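Local coordinates for protein nucleoporin NUP159 (Saccharomyces cerevisiae, PDB 1XIP) that forms part of the nuclear pore complex, where its N-terminal beta-propeller domain supports mRNA export by tethering the helicase Dbp5 to the pore, at residues E33-F37 with A38-N42; Y109-L113 with E114-E118; K133-N137 with T138-L142; S201-S204 with E205-E208. All coordinates share one frame; numbering follows the deposited sequence.

Contact 1. Residues E33-F37 with A38-N42; sequences EKLPF and ASLQN
The amide of A38 reaches back to the carbonyl of P36, A38 N to P36 O at 2.7 Å, and closes an inverse gamma turn centred on F37. The bond is weak, bent to 125° at the hydrogen, as the small ring of such a turn requires. The turn kinks the chain in the loop that connects strand 18-26 with strand 43-46 of the beta-propeller. Proline suits the position before the bend, since its ring restricts the backbone while its carbonyl stays available as acceptor. F37 points away from A38-N42 at its CB and has CG anti to the backbone N (chi1 -163°); its ring meets F276 edge-to-face. A38 is small and buried, its methyl resting on I91, as P36 and L40 do. Beyond the bend, S39 OG bonds to F130 O.

L40 returns across the turn with its two methyls divided between two partners, crossing both side chains at about a right angle. CD2 of L40 covers the turn's acceptor, 3.6 Å from P36 O, and lies 4.1 Å from P36 CD. The other branch of the leucine meets L35 methyl to methyl, L40 CD1 to L35 CD1 at 3.6 Å.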
# COMPACT_ATOMS: atom_id res chain seq x y z
N GLU A 33 -11.76 9.59 -11.84
CA GLU A 33 -12.29 8.22 -11.75
C GLU A 33 -11.69 7.25 -12.75
O GLU A 33 -12.01 6.07 -12.73
CB GLU A 33 -13.82 8.19 -11.77
CG GLU A 33 -14.41 9.29 -10.90
CD GLU A 33 -15.88 9.15 -10.64
OE1 GLU A 33 -16.61 8.67 -11.53
OE2 GLU A 33 -16.29 9.55 -9.53
N LYS A 34 -10.79 7.74 -13.59
CA LYS A 34 -10.02 6.89 -14.49
C LYS A 34 -8.57 6.74 -13.98
O LYS A 34 -7.72 7.58 -14.24
CB LYS A 34 -10.06 7.47 -15.92
CG LYS A 34 -9.62 6.50 -17.00
CD LYS A 34 -9.53 7.21 -18.37
CE LYS A 34 -9.59 6.21 -19.55
NZ LYS A 34 -9.16 6.83 -20.84
N LEU A 35 -8.32 5.65 -13.24
CA LEU A 35 -7.02 5.38 -12.61
C LEU A 35 -6.33 4.25 -13.36
O LEU A 35 -7.02 3.40 -13.90
CB LEU A 35 -7.25 4.90 -11.19
CG LEU A 35 -7.72 5.79 -10.05
CD1 LEU A 35 -6.57 6.57 -9.48
CD2 LEU A 35 -8.90 6.71 -10.40
N PRO A 36 -5.00 4.22 -13.37
CA PRO A 36 -4.28 3.11 -14.02
C PRO A 36 -4.59 1.80 -13.31
O PRO A 36 -4.48 1.75 -12.09
CB PRO A 36 -2.81 3.48 -13.84
CG PRO A 36 -2.82 4.93 -13.60
CD PRO A 36 -4.06 5.21 -12.81
N PHE A 37 -5.00 0.78 -14.06
CA PHE A 37 -5.40 -0.50 -13.48
C PHE A 37 -4.19 -1.27 -12.97
O PHE A 37 -3.70 -2.19 -13.60
CB PHE A 37 -6.21 -1.33 -14.49
CG PHE A 37 -6.99 -2.46 -13.86
CD1 PHE A 37 -8.02 -2.19 -12.96
CD2 PHE A 37 -6.68 -3.78 -14.14
CE1 PHE A 37 -8.74 -3.23 -12.36
CE2 PHE A 37 -7.39 -4.82 -13.54
CZ PHE A 37 -8.41 -4.54 -12.65
N ALA A 38 -3.72 -0.86 -11.79
CA ALA A 38 -2.55 -1.43 -11.14
C ALA A 38 -2.65 -1.02 -9.70
O ALA A 38 -3.45 -0.14 -9.34
CB ALA A 38 -1.28 -0.89 -11.74
N SER A 39 -1.86 -1.63 -8.85
CA SER A 39 -1.83 -1.16 -7.50
C SER A 39 -0.99 0.10 -7.52
O SER A 39 0.03 0.16 -8.21
CB SER A 39 -1.27 -2.21 -6.59
OG SER A 39 0.05 -2.50 -6.95
N LEU A 40 -1.44 1.14 -6.85
CA LEU A 40 -0.80 2.44 -6.99
C LEU A 40 -0.13 2.80 -5.70
O LEU A 40 -0.70 2.60 -4.63
CB LEU A 40 -1.81 3.52 -7.37
CG LEU A 40 -2.84 3.32 -8.47
CD1 LEU A 40 -3.81 4.51 -8.44
CD2 LEU A 40 -2.16 3.29 -9.78
N GLN A 41 1.09 3.33 -5.80
CA GLN A 41 1.84 3.76 -4.64
C GLN A 41 2.44 5.10 -4.94
O GLN A 41 3.66 5.24 -5.14
CB GLN A 41 2.92 2.76 -4.32
CG GLN A 41 2.34 1.52 -3.69
CD GLN A 41 3.36 0.45 -3.50
OE1 GLN A 41 3.92 0.30 -2.41
NE2 GLN A 41 3.61 -0.34 -4.56
N ASN A 42 1.56 6.10 -4.99
CA ASN A 42 1.87 7.35 -5.64
C ASN A 42 2.24 8.48 -4.67
O ASN A 42 2.07 9.68 -4.99
CB ASN A 42 0.71 7.74 -6.53
CG ASN A 42 0.66 6.93 -7.81
OD1 ASN A 42 1.24 5.86 -7.91
ND2 ASN A 42 -0.03 7.45 -8.80

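Contact 2. Residues Y109-L113 with E114-E118; sequences YSLDL and EELSE
L111 turns its CG opposite the backbone N (chi1 164°), while L116 keeps its own CG beside the N (chi1 -70°), and these two rotations bring a methyl of each leucine together. L111 CD2 meets L116 CD2 at 3.6 Å, the side chains crossing at a slant, and the second branch of L111 puts CD1 3.4 Å from L116 O. W83 of strand 83-86 packs against both leucines, which makes branched apolar residues apt on this flank.

The polar work is done mainly by backbone. D112 N donates to E118 O over 3.3 Å, and E118 N closes the type I turn on E115 O at 2.9 Å. Aspartate is short enough to fold its carboxylate over the following bend: D112 OD1 accepts a weak bond from E114 N at 3.4 Å, straight but long, with the spacing of an Asx turn. Three glutamates follow on the exposed side, where carboxylates can be hydrated. D112 OD2 and E115 OE1 stand 5.0 Å apart, so like charges probably repel one another mildly here. The whole is a beta hairpin joining strands 107-112 and 119-124, the last two strands of one four-stranded antiparallel propeller blade.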
# COMPACT_ATOMS: atom_id res chain seq x y z
N TYR A 109 11.63 4.98 -14.22
CA TYR A 109 12.39 6.22 -14.45
C TYR A 109 13.10 6.67 -13.20
O TYR A 109 12.64 6.40 -12.09
CB TYR A 109 11.49 7.37 -14.93
CG TYR A 109 10.72 7.05 -16.17
CD1 TYR A 109 11.34 7.08 -17.42
CD2 TYR A 109 9.37 6.69 -16.10
CE1 TYR A 109 10.64 6.77 -18.57
CE2 TYR A 109 8.66 6.38 -17.26
CZ TYR A 109 9.30 6.42 -18.48
OH TYR A 109 8.62 6.12 -19.62
N SER A 110 14.20 7.39 -13.40
CA SER A 110 15.02 7.93 -12.32
C SER A 110 15.17 9.44 -12.42
O SER A 110 15.53 9.96 -13.48
CB SER A 110 16.42 7.34 -12.41
OG SER A 110 16.75 6.69 -11.20
N LEU A 111 14.92 10.14 -11.32
CA LEU A 111 15.27 11.55 -11.25
C LEU A 111 16.41 11.77 -10.25
O LEU A 111 16.36 11.30 -9.12
CB LEU A 111 14.05 12.40 -10.88
CG LEU A 111 14.31 13.82 -10.38
CD1 LEU A 111 14.53 14.75 -11.56
CD2 LEU A 111 13.15 14.28 -9.53
N ASP A 112 17.43 12.47 -10.68
CA ASP A 112 18.60 12.69 -9.87
C ASP A 112 18.31 13.87 -8.97
O ASP A 112 17.99 14.94 -9.44
CB ASP A 112 19.77 12.99 -10.80
CG ASP A 112 21.12 12.90 -10.10
OD1 ASP A 112 21.19 12.90 -8.84
OD2 ASP A 112 22.18 12.83 -10.77
N LEU A 113 18.41 13.68 -7.66
CA LEU A 113 17.92 14.70 -6.72
C LEU A 113 18.90 15.83 -6.56
O LEU A 113 18.56 16.86 -6.00
CB LEU A 113 17.58 14.10 -5.35
CG LEU A 113 16.25 13.35 -5.22
CD1 LEU A 113 16.31 12.45 -4.02
CD2 LEU A 113 15.07 14.30 -5.12
N GLU A 114 20.12 15.63 -7.06
CA GLU A 114 21.13 16.66 -7.01
C GLU A 114 21.36 17.37 -8.35
O GLU A 114 21.98 18.44 -8.40
CB GLU A 114 22.44 16.11 -6.43
CG GLU A 114 22.55 16.34 -4.92
CD GLU A 114 23.53 15.40 -4.24
OE1 GLU A 114 24.74 15.39 -4.61
OE2 GLU A 114 23.10 14.67 -3.32
N GLU A 115 20.88 16.77 -9.44
CA GLU A 115 20.80 17.44 -10.73
C GLU A 115 19.44 17.19 -11.36
O GLU A 115 19.30 16.33 -12.24
CB GLU A 115 21.93 17.00 -11.66
CG GLU A 115 22.45 18.12 -12.56
CD GLU A 115 23.44 17.63 -13.63
OE1 GLU A 115 23.34 16.44 -14.05
OE2 GLU A 115 24.32 18.44 -14.06
N LEU A 116 18.44 17.95 -10.91
CA LEU A 116 17.04 17.73 -11.28
C LEU A 116 16.74 17.81 -12.78
O LEU A 116 15.62 17.53 -13.21
CB LEU A 116 16.13 18.67 -10.49
CG LEU A 116 15.99 18.40 -8.99
CD1 LEU A 116 15.50 19.64 -8.26
CD2 LEU A 116 15.10 17.20 -8.68
N SER A 117 17.74 18.16 -13.57
CA SER A 117 17.59 18.20 -15.02
C SER A 117 17.53 16.79 -15.61
O SER A 117 16.99 16.58 -16.70
CB SER A 117 18.73 19.00 -15.67
OG SER A 117 19.93 18.88 -14.94
N GLU A 118 18.08 15.82 -14.87
CA GLU A 118 18.25 14.46 -15.38
C GLU A 118 17.10 13.55 -15.01
O GLU A 118 16.98 13.09 -13.88
CB GLU A 118 19.58 13.86 -14.90
CG GLU A 118 20.81 14.66 -15.34
CD GLU A 118 21.61 13.99 -16.46
OE1 GLU A 118 21.56 12.74 -16.59
OE2 GLU A 118 22.31 14.73 -17.20

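Contact 3. Residues K133-N137 with T138-L142; sequences KNVNN and TLVIL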
# COMPACT_ATOMS: atom_id res chain seq x y z
N LYS A 133 7.73 -3.17 -5.41
CA LYS A 133 8.19 -2.85 -4.07
C LYS A 133 9.69 -2.70 -4.09
O LYS A 133 10.43 -3.51 -4.68
CB LYS A 133 7.82 -3.95 -3.09
CG LYS A 133 6.76 -3.58 -2.05
CD LYS A 133 7.25 -2.57 -0.98
CE LYS A 133 6.06 -1.74 -0.39
NZ LYS A 133 6.41 -0.33 0.09
N ASN A 134 10.16 -1.64 -3.44
CA ASN A 134 11.57 -1.45 -3.24
C ASN A 134 12.00 -1.96 -1.87
O ASN A 134 11.35 -1.65 -0.88
CB ASN A 134 11.92 0.01 -3.40
CG ASN A 134 13.34 0.30 -2.98
OD1 ASN A 134 13.58 1.22 -2.20
ND2 ASN A 134 14.29 -0.49 -3.49
N VAL A 135 13.06 -2.75 -1.81
CA VAL A 135 13.50 -3.22 -0.49
C VAL A 135 14.85 -2.63 -0.06
O VAL A 135 14.89 -1.81 0.89
CB VAL A 135 13.33 -4.75 -0.25
CG1 VAL A 135 13.73 -5.57 -1.46
CG2 VAL A 135 14.06 -5.18 1.00
N ASN A 136 15.93 -2.97 -0.73
CA ASN A 136 17.15 -2.21 -0.48
C ASN A 136 17.63 -1.56 -1.75
O ASN A 136 17.23 -0.44 -2.08
CB ASN A 136 18.24 -3.09 0.14
CG ASN A 136 17.92 -3.47 1.57
OD1 ASN A 136 17.79 -2.61 2.45
ND2 ASN A 136 17.77 -4.77 1.81
N ASN A 137 18.48 -2.27 -2.47
CA ASN A 137 18.92 -1.86 -3.79
C ASN A 137 18.23 -2.69 -4.84
O ASN A 137 18.78 -2.91 -5.93
CB ASN A 137 20.44 -2.02 -3.92
CG ASN A 137 21.19 -1.14 -2.96
OD1 ASN A 137 20.99 0.08 -2.93
ND2 ASN A 137 22.03 -1.76 -2.14
N THR A 138 17.05 -3.19 -4.52
CA THR A 138 16.36 -4.04 -5.46
C THR A 138 14.88 -3.69 -5.56
O THR A 138 14.25 -3.29 -4.57
CB THR A 138 16.59 -5.53 -5.14
OG1 THR A 138 15.90 -5.85 -3.94
CG2 THR A 138 18.05 -5.83 -4.75
N LEU A 139 14.35 -3.82 -6.77
CA LEU A 139 12.94 -3.59 -7.06
C LEU A 139 12.29 -4.89 -7.33
O LEU A 139 12.69 -5.58 -8.26
CB LEU A 139 12.79 -2.73 -8.29
CG LEU A 139 12.35 -1.29 -8.05
CD1 LEU A 139 12.13 -0.61 -9.37
CD2 LEU A 139 11.09 -1.27 -7.23
N VAL A 140 11.30 -5.25 -6.53
CA VAL A 140 10.56 -6.47 -6.76
C VAL A 140 9.31 -6.16 -7.56
O VAL A 140 8.54 -5.28 -7.19
CB VAL A 140 10.20 -7.20 -5.46
CG1 VAL A 140 9.56 -8.55 -5.79
CG2 VAL A 140 11.44 -7.41 -4.60
N ILE A 141 9.11 -6.89 -8.65
CA ILE A 141 8.13 -6.52 -9.66
C ILE A 141 7.16 -7.65 -9.94
O ILE A 141 7.58 -8.78 -10.24
CB ILE A 141 8.87 -6.08 -10.96
CG1 ILE A 141 9.58 -4.74 -10.74
CG2 ILE A 141 7.89 -5.96 -12.12
CD1 ILE A 141 10.67 -4.43 -11.73
N LEU A 142 5.87 -7.36 -9.84
CA LEU A 142 4.86 -8.32 -10.25
C LEU A 142 4.22 -7.96 -11.59
O LEU A 142 3.62 -6.90 -11.75
CB LEU A 142 3.81 -8.53 -9.18
CG LEU A 142 2.67 -9.48 -9.58
CD1 LEU A 142 3.17 -10.92 -9.85
CD2 LEU A 142 1.61 -9.47 -8.52
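Backbone hydrogen bonds hold K133 to V140 in both directions: K133 N donates to V140 O at 2.9 Å, and V140 N to K133 O at 2.7 Å. One step nearer the bend, N134 and L139 form the non-hydrogen-bonded pair, and beyond them V135 N donates to T138 O at 3.1 Å, almost straight at 167°.

Side-chain polar bonds then reinforce the bend. N134 holds CG anti to the backbone N (chi1 170°), which carries its amide out over the loop. There ND2 serves two carbonyls, T138 O at 3.0 Å and N136 O at 3.3 Å, coming in above each carbonyl plane. T138 O is thus gripped twice, by a backbone and a side-chain N-H. Asparagine suits this place because its short, flat amide presents two hydrogens; a leucine in its place would probably cost N136 O and T138 O this N-H donor, leaving the loop freer to move. The hairpin so closed joins strands 129-134 and 138-143, the first pair of a four-stranded antiparallel propeller blade. N137, at the bend, bonds through OD1 to NE2 of H96.

Side-chain packing falls on both faces. V135 and T138, both beta-branched, lie side by side and point the same way, with V135 CG1 3.3 Å from T138 OG1. Next to them V140 CG2 makes an apolar contact with V135 CG1 at 4.3 Å, on the face shared with K133, whose chain rests on F168. L139 takes the other face beside N134, its CD2 3.5 Å from K133 O.

Contact 4. Residues S201-S204 with E205-E208; sequences SLPS and ELEE
L202 and L206 lie roughly perpendicular, the branch point of the first against the stem of the second, with L202 CG 3.9 Å from L206 CB. P203 meets the same leucine obliquely, its CD 3.8 Å from L206 CD1. L206 keeps CG beside its backbone N (chi1 -63°), which brings the end of its side chain over the proline ring.

Just behind this apolar group begins a short, weakly bonded helix. P203 O receives two of its amides: L206 N at 2.8 Å, from above the carbonyl plane, and E207 N at 3.1 Å. Proline fits here, having no N-H to satisfy while its carbonyl serves the first turn. An alanine here, without the ring, would probably open a gap beside L206 and leave the backbone freer just before the helix. E207 has CG anti to the backbone N and bends back, so that OE1 lies 3.4 Å from L202 CB, while OE2 makes a long, weak ion pair with R182.

The turn follows strand 193-200 and leads towards strand 215-221; L202, P203 and L206 pack on F260 of strand 257-263, and P203 and L206 also on L5 of strand 4-5.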
# COMPACT_ATOMS: atom_id res chain seq x y z
N SER A 201 -1.72 -24.24 2.08
CA SER A 201 -2.93 -24.11 1.28
C SER A 201 -4.06 -23.53 2.12
O SER A 201 -3.89 -23.30 3.31
CB SER A 201 -3.34 -25.47 0.72
OG SER A 201 -3.31 -25.46 -0.69
N LEU A 202 -5.20 -23.30 1.50
CA LEU A 202 -6.38 -22.80 2.19
C LEU A 202 -7.00 -23.88 3.08
O LEU A 202 -6.96 -25.07 2.74
CB LEU A 202 -7.43 -22.37 1.16
CG LEU A 202 -7.85 -20.91 1.15
CD1 LEU A 202 -6.65 -20.06 0.89
CD2 LEU A 202 -8.88 -20.72 0.07
N PRO A 203 -7.59 -23.46 4.21
CA PRO A 203 -8.32 -24.39 5.06
C PRO A 203 -9.52 -24.96 4.31
O PRO A 203 -10.10 -24.28 3.46
CB PRO A 203 -8.81 -23.51 6.21
CG PRO A 203 -7.98 -22.35 6.17
CD PRO A 203 -7.63 -22.10 4.74
N SER A 204 -9.86 -26.20 4.63
CA SER A 204 -10.97 -26.92 3.99
C SER A 204 -12.23 -26.07 3.85
O SER A 204 -12.81 -25.99 2.77
CB SER A 204 -11.27 -28.18 4.77
OG SER A 204 -11.84 -29.16 3.93
N GLU A 205 -12.62 -25.42 4.94
CA GLU A 205 -13.85 -24.63 4.99
C GLU A 205 -13.77 -23.38 4.14
O GLU A 205 -14.79 -22.74 3.89
CB GLU A 205 -14.19 -24.24 6.42
CG GLU A 205 -14.36 -25.40 7.36
CD GLU A 205 -13.13 -25.69 8.19
OE1 GLU A 205 -11.99 -25.64 7.64
OE2 GLU A 205 -13.30 -25.98 9.39
N LEU A 206 -12.56 -23.01 3.70
CA LEU A 206 -12.37 -21.84 2.86
C LEU A 206 -12.28 -22.19 1.39
O LEU A 206 -12.58 -21.37 0.54
CB LEU A 206 -11.13 -21.04 3.30
CG LEU A 206 -11.14 -20.44 4.70
CD1 LEU A 206 -10.19 -19.27 4.76
CD2 LEU A 206 -12.56 -20.03 5.15
N GLU A 207 -11.87 -23.42 1.09
CA GLU A 207 -11.89 -23.90 -0.29
C GLU A 207 -13.33 -24.01 -0.79
O GLU A 207 -13.60 -23.95 -2.00
CB GLU A 207 -11.19 -25.25 -0.41
CG GLU A 207 -10.57 -25.49 -1.77
CD GLU A 207 -9.28 -24.72 -1.96
OE1 GLU A 207 -8.42 -24.79 -1.05
OE2 GLU A 207 -9.13 -24.03 -3.00
N GLU A 208 -14.26 -24.18 0.15
CA GLU A 208 -15.70 -24.22 -0.12
C GLU A 208 -16.15 -23.00 -0.95
O GLU A 208 -16.94 -23.14 -1.88
CB GLU A 208 -16.48 -24.34 1.21
CG GLU A 208 -18.00 -24.40 1.08
CD GLU A 208 -18.62 -25.62 1.77
OE1 GLU A 208 -18.19 -25.96 2.90
OE2 GLU A 208 -19.57 -26.22 1.18

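Overall arrangement
All four contacts are local turns of one beta-propeller, but depth changes their chemistry. Contact 1 is buried, its centre about 12 Å from that of the chain, and relies on leucine packing around a weakly bonded turn. Contact 3, its centre about 14 Å from the chain's, is partly buried and has the richest hydrogen bonding. These two touch, Q41 OE1 lying 3.6 Å from K133 NZ. Contacts 2 and 4 are peripheral, on opposite sides of the centre, their own centres 49 Å apart; both set leucines against the blades and carry exposed glutamates. Contacts 2 and 3 each close a hairpin within a blade, whereas contacts 1 and 4 lie in connections between sheets.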